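Local coordinates for protein cyclic GMP-AMP synthase-like receptor (Tribolium castaneum, PDB 7LT2) that senses double-stranded RNA in the cytoplasm and, as a nucleotidyltransferase, joins ATP and GTP into the cyclic dinucleotide 2',3'-cGAMP to trigger innate immunity, at residues K25-S30 / N161-F166; A155-T160 / I168-G173; E18-G23 / L385-A390; R33-Q38 / K144-L149. All coordinates share one frame; numbering follows the deposited sequence.

Contact 1: K25-S30 / N161-F166; sequences KQILES and NEFGTF
Ile27 and Phe163 bring the two backbones closest, 6.4 Å between their CA atoms, where helix 18-42 passes a type I beta turn from Asn161 to Gly164. The turn is closed by paired backbone bonds between Asn161 and Gly164 and braced by an Asx turn, in which Asn161 OD1 accepts from Phe163 N at 2.8 Å, in the carbonyl plane. Ile27 divides its branches between two rings: CG1 lies 3.9 Å from Phe163 CB, while CG2, anti to the backbone N, reaches Phe166 CE1 at 3.4 Å. Gln26 meets Phe163 with its amide nearly perpendicular to the ring (84° between planes), NE2 standing 3.7 Å from CZ. The chi1 of Glu162 (67°) sets its CG over the centre of one Phe163 face, and a bend at chi2 (-93°) then turns the carboxylate toward the helix. That bend lets Ser30 OG donate to Glu162 OE1 at 2.9 Å from above the carboxylate plane. One side-chain hydrogen bond and the Ile27 contacts thus join turn and helix. Ile27 and Phe166 both rest on Ile189 of strand 188-200, Phe166 also touches Val31, and His183 of strand 177-183 meets the Phe166 ring.

Contact 2: A155-T160 / I168-G173; sequences ATCELT and INWWKG
Cys157 and Ile168 face each other as an antiparallel hydrogen-bonded pair, their CB atoms 4.0 Å apart on the same side of the hairpin formed by strands 156-161 and 164-171. Next to them, Leu159 CD1 touches Ile168 CD1 at 3.6 Å, so the isoleucine spans two residues of the opposite strand. Cys157 SG, anti to its own carbonyl carbon, leans toward Trp170 and makes a sulfur-aromatic contact, 4.5 Å from the centroid of the six-membered ring. The approach is oblique, 61° off the ring normal. In the same ring, Trp170 CH2, bonded to the CZ3 that lies nearest the sulfur, meets Ala155 CB at 3.7 Å. Helix 131-147 covers this side, with Leu146 against both Cys157 and Trp170.

Between the strands, Cys157 N donates to Ile168 O and Ile168 N to Cys157 O, both at 2.8 Å. The short strand segments run at 140° to each other, well away from exact antiparallel. Outward from this pair, Thr156 OG1 donates to Asn169 OD1 at 2.7 Å, tilted 22° from the carbonyl plane. This bond is consistent with the Asn169 amide being held with OD1 turned toward Thr156. It implies that this edge of the hairpin is tied by polar side chains, whereas the helix-covered side relies on sulfur, aliphatic and indole groups.

Contact 3: E18-G23 / L385-A390; sequences EEDVRG and LPALPA
Ala387 is pressed against helix 18-42 where Gly23 presents bare backbone: the Ala387 methyl, CB, sits 3.8 Å from both CA and C of Gly23, and the two CA atoms are 5.3 Å apart. With no side chain on Gly23, the methyl lies directly against the helix backbone. One turn earlier, Asp20 faces the same chain. Its OD1 accepts from Ala387 N at 3.1 Å, nearly straight (169° at the hydrogen) yet from well above the carboxylate plane, 59° out of it. Asp20 CB meanwhile packs 3.6 Å from Leu385 O. The fold element here is a C-terminal segment without regular secondary structure, laid across the first turns of a long helix and hydrogen-bonded to it through an acidic side chain. Asn24 of that helix adds a further bond by binding Leu385 O through ND2.

The remaining polar links are indirect, passing through water. One water donates to Asp20 OD1 and accepts from Leu388 N at 3.1 Å, so that the helix and the loop are joined through solvent as well as directly. Another water accepts from Leu385 N at 2.9 Å and lies 2.7 Å from Asp20 OD2.

Contact 4: R33-Q38 / K144-L149; sequences RTFVEQ and KTLNTL
Phe35 and Gln38, one turn apart on helix 18-42, meet the C-terminal end of helix 131-147 and the residues after it. The apolar contacts gather round the Phe35 ring. Thr145 CG2 lies over one face in a CH-pi contact, 4.0 Å from the centroid and 19° off the ring normal, displaced toward the rim. Leu146 CD2 comes instead at the ring edge, near its plane, 3.6 Å from Phe35 CE1. Leu149 approaches obliquely, its CD1 at 3.9 Å from Phe35 CD1, with the two side chains crossing at about a right angle. Phe35 CG stands anti to the backbone N (chi1 -169°), which carries the ring across to the other helix although its beta carbon does not point there directly. The aliphatic part of Gln38 continues this surface: CG sits 3.7 Å from Thr145 CG2 and 3.9 Å from Leu149 CD2.

The polar contacts form a short relay. Gln38 bends at chi2 (73°) and its NE2 donates to Thr148 OG1 at 2.8 Å, the acceptor almost in the amide plane. Thr148 OG1 in turn donates to Thr145 O at 2.8 Å, on a lone pair in the carbonyl plane, and Thr148 N bonds to that same oxygen. The hydroxyl thus has a defined direction, accepting from one helix while donating to the other. Thr145 OG1 turns back to Leu141 O within its own helix.

The arrangement is a helix-helix interface, an aromatic ring packed on face and edge by aliphatic groups beside a polar rim, joining long helix 18-42 to helix 131-147, which precedes strand 151-152 and the hairpin.

Overall arrangement
Helix 18-42 connects contacts 3, 1 and 4 in that order along its length, the outer two having centres 25 Å apart. Contact 1 touches contact 3 through Ile27 CD1 and Ala387 O, 3.7 Å apart, and contact 2 through the hairpin, where Phe166 N lies 2.8 Å from Leu159 O, a probable hydrogen bond. Contacts 2 and 4, with centres 10 Å apart, share an apolar junction: Leu146 CD1 packs 3.5 Å from Trp170 CG. Residues assigned by similarity to the nucleotide and metal site lie nearby: the side chain of Trp170 is about 9 Å from that of Asp193, a probable magnesium ligand, and those of Ile27 and Leu385 are each about 9 Å from that of Phe71, probably ATP-binding.

Contact 1: K25-S30 / N161-F166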
# COMPACT_ATOMS: atom_id res chain seq x y z
N LYS A 25 -9.49 6.28 10.51
CA LYS A 25 -9.48 6.72 9.11
C LYS A 25 -10.16 8.08 8.96
O LYS A 25 -9.65 8.94 8.23
CB LYS A 25 -10.16 5.69 8.21
CG LYS A 25 -9.33 4.44 7.97
CD LYS A 25 -10.03 3.47 7.01
CE LYS A 25 -9.20 2.21 6.79
NZ LYS A 25 -9.98 1.17 6.06
N GLN A 26 -11.29 8.30 9.62
CA GLN A 26 -11.96 9.59 9.49
C GLN A 26 -11.07 10.73 9.98
O GLN A 26 -11.00 11.79 9.36
CB GLN A 26 -13.28 9.59 10.26
CG GLN A 26 -14.35 8.66 9.70
CD GLN A 26 -15.75 9.01 10.19
OE1 GLN A 26 -16.40 8.22 10.86
NE2 GLN A 26 -16.20 10.21 9.85
N ILE A 27 -10.38 10.51 11.10
CA ILE A 27 -9.48 11.52 11.64
C ILE A 27 -8.32 11.77 10.69
O ILE A 27 -8.01 12.92 10.34
CB ILE A 27 -8.97 11.10 13.03
CG1 ILE A 27 -10.09 11.16 14.06
CG2 ILE A 27 -7.75 11.94 13.42
CD1 ILE A 27 -9.72 10.50 15.38
N LEU A 28 -7.64 10.70 10.28
CA LEU A 28 -6.46 10.83 9.43
C LEU A 28 -6.81 11.47 8.09
O LEU A 28 -6.06 12.31 7.59
CB LEU A 28 -5.83 9.46 9.22
CG LEU A 28 -5.14 8.85 10.45
CD1 LEU A 28 -4.91 7.36 10.25
CD2 LEU A 28 -3.83 9.57 10.73
N GLU A 29 -7.94 11.07 7.50
CA GLU A 29 -8.31 11.63 6.21
C GLU A 29 -8.63 13.11 6.31
O GLU A 29 -8.39 13.86 5.35
CB GLU A 29 -9.48 10.84 5.62
CG GLU A 29 -9.09 9.41 5.24
CD GLU A 29 -10.28 8.51 5.00
OE1 GLU A 29 -11.40 9.05 4.86
OE2 GLU A 29 -10.10 7.28 4.94
N SER A 30 -9.15 13.55 7.45
CA SER A 30 -9.45 14.97 7.62
C SER A 30 -8.18 15.78 7.83
O SER A 30 -8.03 16.87 7.26
CB SER A 30 -10.42 15.16 8.80
OG SER A 30 -10.84 16.51 8.90
N ASN A 161 -9.57 20.26 13.09
CA ASN A 161 -10.67 19.88 12.21
C ASN A 161 -11.85 19.51 13.09
O ASN A 161 -11.86 19.79 14.30
CB ASN A 161 -10.26 18.74 11.26
CG ASN A 161 -9.70 17.54 11.99
OD1 ASN A 161 -10.38 16.94 12.83
ND2 ASN A 161 -8.47 17.17 11.67
N GLU A 162 -12.86 18.87 12.50
CA GLU A 162 -14.09 18.58 13.24
C GLU A 162 -13.88 17.53 14.33
O GLU A 162 -14.73 17.40 15.21
CB GLU A 162 -15.20 18.11 12.30
CG GLU A 162 -14.96 16.77 11.62
CD GLU A 162 -14.30 16.92 10.26
OE1 GLU A 162 -13.22 17.55 10.17
OE2 GLU A 162 -14.87 16.42 9.27
N PHE A 163 -12.76 16.80 14.29
CA PHE A 163 -12.48 15.79 15.29
C PHE A 163 -11.55 16.29 16.39
O PHE A 163 -11.23 15.52 17.31
CB PHE A 163 -11.88 14.54 14.63
CG PHE A 163 -12.76 13.97 13.56
CD1 PHE A 163 -13.95 13.33 13.89
CD2 PHE A 163 -12.43 14.08 12.22
CE1 PHE A 163 -14.78 12.81 12.92
CE2 PHE A 163 -13.25 13.56 11.23
CZ PHE A 163 -14.42 12.93 11.58
N GLY A 164 -11.12 17.54 16.33
CA GLY A 164 -10.30 18.10 17.39
C GLY A 164 -9.00 18.70 16.90
O GLY A 164 -8.91 19.20 15.78
N THR A 165 -7.98 18.66 17.75
CA THR A 165 -6.68 19.25 17.48
C THR A 165 -5.64 18.14 17.36
O THR A 165 -5.66 17.18 18.13
CB THR A 165 -6.28 20.22 18.59
OG1 THR A 165 -7.29 21.24 18.70
CG2 THR A 165 -4.94 20.87 18.28
N PHE A 166 -4.75 18.28 16.39
CA PHE A 166 -3.79 17.23 16.09
C PHE A 166 -2.41 17.83 15.87
O PHE A 166 -2.27 19.00 15.52
CB PHE A 166 -4.25 16.42 14.87
CG PHE A 166 -5.59 15.78 15.09
CD1 PHE A 166 -5.68 14.57 15.76
CD2 PHE A 166 -6.75 16.44 14.73
CE1 PHE A 166 -6.91 14.01 16.01
CE2 PHE A 166 -7.98 15.87 14.98
CZ PHE A 166 -8.06 14.66 15.62

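Contact 2: A155-T160 / I168-G173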
# COMPACT_ATOMS: atom_id res chain seq x y z
N ALA A 155 9.06 22.41 16.31
CA ALA A 155 8.77 22.09 14.92
C ALA A 155 7.65 21.05 14.81
O ALA A 155 7.71 20.13 13.99
CB ALA A 155 10.02 21.61 14.18
N THR A 156 6.64 21.18 15.65
CA THR A 156 5.45 20.34 15.58
C THR A 156 4.31 21.18 15.04
O THR A 156 3.95 22.20 15.65
CB THR A 156 5.11 19.78 16.97
OG1 THR A 156 6.18 18.94 17.42
CG2 THR A 156 3.82 18.98 16.91
N CYS A 157 3.75 20.78 13.91
CA CYS A 157 2.62 21.50 13.32
C CYS A 157 1.35 21.20 14.10
O CYS A 157 1.14 20.08 14.57
CB CYS A 157 2.41 21.11 11.87
SG CYS A 157 3.83 21.32 10.83
N GLU A 158 0.49 22.21 14.22
CA GLU A 158 -0.81 22.04 14.88
C GLU A 158 -1.91 22.32 13.87
O GLU A 158 -1.98 23.42 13.30
CB GLU A 158 -0.94 22.96 16.09
CG GLU A 158 -2.21 22.72 16.89
CD GLU A 158 -2.17 23.36 18.26
OE1 GLU A 158 -1.66 22.71 19.21
OE2 GLU A 158 -2.64 24.51 18.39
N LEU A 159 -2.77 21.33 13.65
CA LEU A 159 -3.92 21.44 12.76
C LEU A 159 -5.19 21.07 13.52
O LEU A 159 -5.18 20.21 14.40
CB LEU A 159 -3.78 20.52 11.54
CG LEU A 159 -2.64 20.75 10.55
CD1 LEU A 159 -2.82 19.85 9.34
CD2 LEU A 159 -2.56 22.20 10.13
N THR A 160 -6.28 21.73 13.15
CA THR A 160 -7.58 21.46 13.75
C THR A 160 -8.57 21.03 12.68
O THR A 160 -8.43 21.39 11.50
CB THR A 160 -8.12 22.68 14.50
OG1 THR A 160 -8.33 23.75 13.56
CG2 THR A 160 -7.14 23.13 15.56
N ILE A 168 1.40 17.31 14.05
CA ILE A 168 2.08 16.70 12.91
C ILE A 168 3.57 16.92 13.07
O ILE A 168 4.04 18.07 13.13
CB ILE A 168 1.57 17.25 11.57
CG1 ILE A 168 0.12 16.84 11.34
CG2 ILE A 168 2.43 16.74 10.44
CD1 ILE A 168 -0.41 17.28 10.00
N ASN A 169 4.32 15.83 13.15
CA ASN A 169 5.77 15.84 13.08
C ASN A 169 6.19 15.28 11.73
O ASN A 169 5.41 14.60 11.05
CB ASN A 169 6.37 15.04 14.23
CG ASN A 169 6.08 15.66 15.59
OD1 ASN A 169 6.67 16.68 15.95
ND2 ASN A 169 5.16 15.06 16.34
N TRP A 170 7.41 15.58 11.30
CA TRP A 170 7.80 15.16 9.97
C TRP A 170 9.29 14.86 9.91
O TRP A 170 10.09 15.37 10.71
CB TRP A 170 7.46 16.21 8.91
CG TRP A 170 8.32 17.40 9.02
CD1 TRP A 170 9.54 17.59 8.44
CD2 TRP A 170 8.05 18.56 9.79
NE1 TRP A 170 10.04 18.82 8.80
CE2 TRP A 170 9.14 19.43 9.63
CE3 TRP A 170 6.98 18.95 10.60
CZ2 TRP A 170 9.20 20.68 10.24
CZ3 TRP A 170 7.04 20.19 11.20
CH2 TRP A 170 8.14 21.04 11.03
N TRP A 171 9.64 14.05 8.92
CA TRP A 171 11.01 13.61 8.67
C TRP A 171 11.03 12.93 7.31
O TRP A 171 9.98 12.64 6.72
CB TRP A 171 11.51 12.66 9.77
CG TRP A 171 10.62 11.47 9.97
CD1 TRP A 171 10.68 10.27 9.32
CD2 TRP A 171 9.52 11.36 10.90
NE1 TRP A 171 9.70 9.43 9.78
CE2 TRP A 171 8.97 10.08 10.75
CE3 TRP A 171 8.95 12.23 11.83
CZ2 TRP A 171 7.87 9.64 11.49
CZ3 TRP A 171 7.87 11.80 12.58
CH2 TRP A 171 7.34 10.51 12.40
N LYS A 172 12.23 12.65 6.82
CA LYS A 172 12.39 11.98 5.53
C LYS A 172 13.29 10.76 5.72
O LYS A 172 14.52 10.89 5.75
CB LYS A 172 12.95 12.93 4.48
CG LYS A 172 12.91 12.39 3.07
CD LYS A 172 13.17 13.50 2.07
CE LYS A 172 13.19 12.95 0.65
NZ LYS A 172 14.33 12.01 0.46
N GLY A 173 12.68 9.59 5.86
CA GLY A 173 13.42 8.34 5.97
C GLY A 173 13.45 7.55 4.68
O GLY A 173 13.88 6.39 4.69
O HOH W 1 8.39 17.83 13.65

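Contact 3: E18-G23 / L385-A390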
# COMPACT_ATOMS: atom_id res chain seq x y z
N GLU A 18 -13.14 -2.96 13.98
CA GLU A 18 -13.50 -2.18 12.80
C GLU A 18 -13.98 -0.79 13.16
O GLU A 18 -13.77 0.16 12.38
CB GLU A 18 -14.55 -2.93 11.97
CG GLU A 18 -14.87 -2.28 10.62
CD GLU A 18 -13.65 -2.12 9.72
OE1 GLU A 18 -12.72 -2.95 9.79
OE2 GLU A 18 -13.63 -1.15 8.92
N GLU A 19 -14.61 -0.62 14.32
CA GLU A 19 -15.03 0.71 14.74
C GLU A 19 -13.83 1.64 14.90
O GLU A 19 -13.89 2.82 14.53
CB GLU A 19 -15.83 0.62 16.04
CG GLU A 19 -16.48 1.92 16.46
CD GLU A 19 -17.38 1.74 17.66
OE1 GLU A 19 -18.55 1.33 17.48
OE2 GLU A 19 -16.92 2.00 18.79
N ASP A 20 -12.73 1.13 15.44
CA ASP A 20 -11.52 1.94 15.57
C ASP A 20 -10.82 2.13 14.23
O ASP A 20 -10.22 3.19 14.00
CB ASP A 20 -10.57 1.31 16.58
CG ASP A 20 -10.95 1.62 18.01
OD1 ASP A 20 -11.49 2.72 18.26
OD2 ASP A 20 -10.71 0.76 18.89
N VAL A 21 -10.86 1.12 13.35
CA VAL A 21 -10.35 1.33 11.99
C VAL A 21 -11.05 2.51 11.36
O VAL A 21 -10.42 3.45 10.87
CB VAL A 21 -10.53 0.05 11.15
CG1 VAL A 21 -10.17 0.33 9.69
CG2 VAL A 21 -9.69 -1.09 11.70
N ARG A 22 -12.39 2.49 11.40
CA ARG A 22 -13.18 3.54 10.75
C ARG A 22 -12.91 4.90 11.38
O ARG A 22 -12.74 5.90 10.66
CB ARG A 22 -14.66 3.18 10.84
CG ARG A 22 -15.55 4.25 10.28
CD ARG A 22 -17.01 3.89 10.47
NE ARG A 22 -17.88 4.93 9.96
CZ ARG A 22 -19.20 4.92 10.10
NH1 ARG A 22 -19.82 3.95 10.75
NH2 ARG A 22 -19.91 5.91 9.58
N GLY A 23 -12.86 4.97 12.71
CA GLY A 23 -12.67 6.25 13.37
C GLY A 23 -11.30 6.85 13.11
O GLY A 23 -11.17 8.05 12.85
N LEU A 385 -5.58 0.76 19.40
CA LEU A 385 -5.54 2.09 18.79
C LEU A 385 -6.92 2.71 18.85
O LEU A 385 -7.61 2.85 17.83
CB LEU A 385 -5.04 2.01 17.34
CG LEU A 385 -4.63 3.34 16.70
CD1 LEU A 385 -3.41 3.90 17.42
CD2 LEU A 385 -4.38 3.19 15.21
N PRO A 386 -7.36 3.11 20.04
CA PRO A 386 -8.69 3.75 20.17
C PRO A 386 -8.73 5.07 19.41
O PRO A 386 -7.84 5.91 19.56
CB PRO A 386 -8.84 3.96 21.68
CG PRO A 386 -7.82 3.08 22.31
CD PRO A 386 -6.70 2.96 21.35
N ALA A 387 -9.76 5.23 18.58
CA ALA A 387 -9.93 6.51 17.89
C ALA A 387 -10.24 7.63 18.87
O ALA A 387 -9.88 8.78 18.63
CB ALA A 387 -11.04 6.40 16.84
N LEU A 388 -10.89 7.29 19.98
CA LEU A 388 -11.10 8.21 21.09
C LEU A 388 -10.20 7.78 22.23
O LEU A 388 -10.53 6.83 22.96
CB LEU A 388 -12.57 8.20 21.52
CG LEU A 388 -13.05 9.31 22.44
CD1 LEU A 388 -12.97 10.65 21.72
CD2 LEU A 388 -14.47 9.03 22.90
N PRO A 389 -9.05 8.42 22.43
CA PRO A 389 -8.12 7.96 23.46
C PRO A 389 -8.66 8.18 24.87
O PRO A 389 -9.54 9.01 25.11
CB PRO A 389 -6.85 8.80 23.22
CG PRO A 389 -7.21 9.84 22.22
CD PRO A 389 -8.64 9.69 21.81
N ALA A 390 -8.11 7.40 25.80
CA ALA A 390 -8.62 7.38 27.16
C ALA A 390 -8.47 8.73 27.85
O ALA A 390 -9.25 9.05 28.76
CB ALA A 390 -7.92 6.28 27.97
O HOH W 2 -8.30 -0.33 19.40
O HOH W 3 -12.49 4.65 20.57

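Contact 4: R33-Q38 / K144-L149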
# COMPACT_ATOMS: atom_id res chain seq x y z
N ARG A 33 -6.61 16.08 4.38
CA ARG A 33 -7.28 17.04 3.49
C ARG A 33 -6.90 18.47 3.84
O ARG A 33 -6.67 19.29 2.94
CB ARG A 33 -8.80 16.86 3.56
CG ARG A 33 -9.34 15.80 2.61
CD ARG A 33 -10.86 15.88 2.48
NE ARG A 33 -11.51 15.53 3.74
CZ ARG A 33 -11.84 14.30 4.09
NH1 ARG A 33 -11.64 13.27 3.28
NH2 ARG A 33 -12.39 14.09 5.28
N THR A 34 -6.81 18.78 5.13
CA THR A 34 -6.35 20.11 5.54
C THR A 34 -4.94 20.38 5.01
O THR A 34 -4.66 21.47 4.50
CB THR A 34 -6.37 20.24 7.06
OG1 THR A 34 -7.69 19.98 7.55
CG2 THR A 34 -5.95 21.65 7.47
N PHE A 35 -4.06 19.38 5.10
CA PHE A 35 -2.69 19.58 4.63
C PHE A 35 -2.64 19.75 3.11
O PHE A 35 -1.92 20.61 2.61
CB PHE A 35 -1.81 18.41 5.08
CG PHE A 35 -0.34 18.65 4.87
CD1 PHE A 35 0.42 19.25 5.85
CD2 PHE A 35 0.26 18.29 3.68
CE1 PHE A 35 1.77 19.48 5.65
CE2 PHE A 35 1.60 18.52 3.47
CZ PHE A 35 2.36 19.12 4.46
N VAL A 36 -3.39 18.93 2.37
CA VAL A 36 -3.35 19.00 0.91
C VAL A 36 -3.97 20.30 0.42
O VAL A 36 -3.50 20.89 -0.56
CB VAL A 36 -4.02 17.75 0.30
CG1 VAL A 36 -4.29 17.94 -1.20
CG2 VAL A 36 -3.15 16.53 0.53
N GLU A 37 -5.02 20.77 1.10
CA GLU A 37 -5.59 22.07 0.73
C GLU A 37 -4.58 23.18 0.92
O GLU A 37 -4.51 24.12 0.11
CB GLU A 37 -6.86 22.35 1.55
CG GLU A 37 -8.09 21.63 1.05
CD GLU A 37 -8.48 22.06 -0.36
OE1 GLU A 37 -8.54 23.27 -0.63
OE2 GLU A 37 -8.71 21.17 -1.21
N GLN A 38 -3.77 23.10 1.99
CA GLN A 38 -2.72 24.10 2.18
C GLN A 38 -1.64 23.96 1.11
O GLN A 38 -1.09 24.97 0.66
CB GLN A 38 -2.12 23.97 3.58
CG GLN A 38 -1.15 25.09 3.96
CD GLN A 38 -1.84 26.41 4.24
OE1 GLN A 38 -3.06 26.54 4.11
NE2 GLN A 38 -1.05 27.41 4.63
N LYS A 144 7.71 23.59 1.98
CA LYS A 144 7.10 24.91 1.85
C LYS A 144 5.79 24.99 2.61
O LYS A 144 5.52 25.98 3.30
CB LYS A 144 6.90 25.22 0.37
CG LYS A 144 6.48 26.64 0.06
CD LYS A 144 6.30 26.82 -1.44
CE LYS A 144 5.92 28.25 -1.80
NZ LYS A 144 5.91 28.43 -3.28
N THR A 145 4.97 23.93 2.51
CA THR A 145 3.67 23.90 3.17
C THR A 145 3.82 23.82 4.68
O THR A 145 3.14 24.54 5.42
CB THR A 145 2.86 22.72 2.63
OG1 THR A 145 2.69 22.86 1.22
CG2 THR A 145 1.50 22.65 3.30
N LEU A 146 4.70 22.94 5.17
CA LEU A 146 4.92 22.81 6.61
C LEU A 146 5.30 24.15 7.25
O LEU A 146 4.88 24.44 8.37
CB LEU A 146 6.01 21.77 6.88
CG LEU A 146 5.65 20.30 6.61
CD1 LEU A 146 6.92 19.46 6.52
CD2 LEU A 146 4.74 19.76 7.70
N ASN A 147 6.07 24.98 6.53
CA ASN A 147 6.49 26.26 7.09
C ASN A 147 5.34 27.24 7.30
O ASN A 147 5.47 28.16 8.11
CB ASN A 147 7.53 26.93 6.17
CG ASN A 147 8.87 26.22 6.20
OD1 ASN A 147 9.20 25.52 7.15
ND2 ASN A 147 9.65 26.42 5.14
N THR A 148 4.22 27.06 6.58
CA THR A 148 3.09 27.97 6.71
C THR A 148 2.11 27.57 7.80
O THR A 148 1.17 28.32 8.07
CB THR A 148 2.33 28.08 5.38
OG1 THR A 148 1.66 26.84 5.11
CG2 THR A 148 3.29 28.39 4.24
N LEU A 149 2.30 26.42 8.43
CA LEU A 149 1.39 25.94 9.45
C LEU A 149 1.82 26.44 10.82
O LEU A 149 3.00 26.74 11.04
CB LEU A 149 1.33 24.42 9.44
CG LEU A 149 0.91 23.77 8.12
CD1 LEU A 149 0.90 22.25 8.24
CD2 LEU A 149 -0.45 24.28 7.67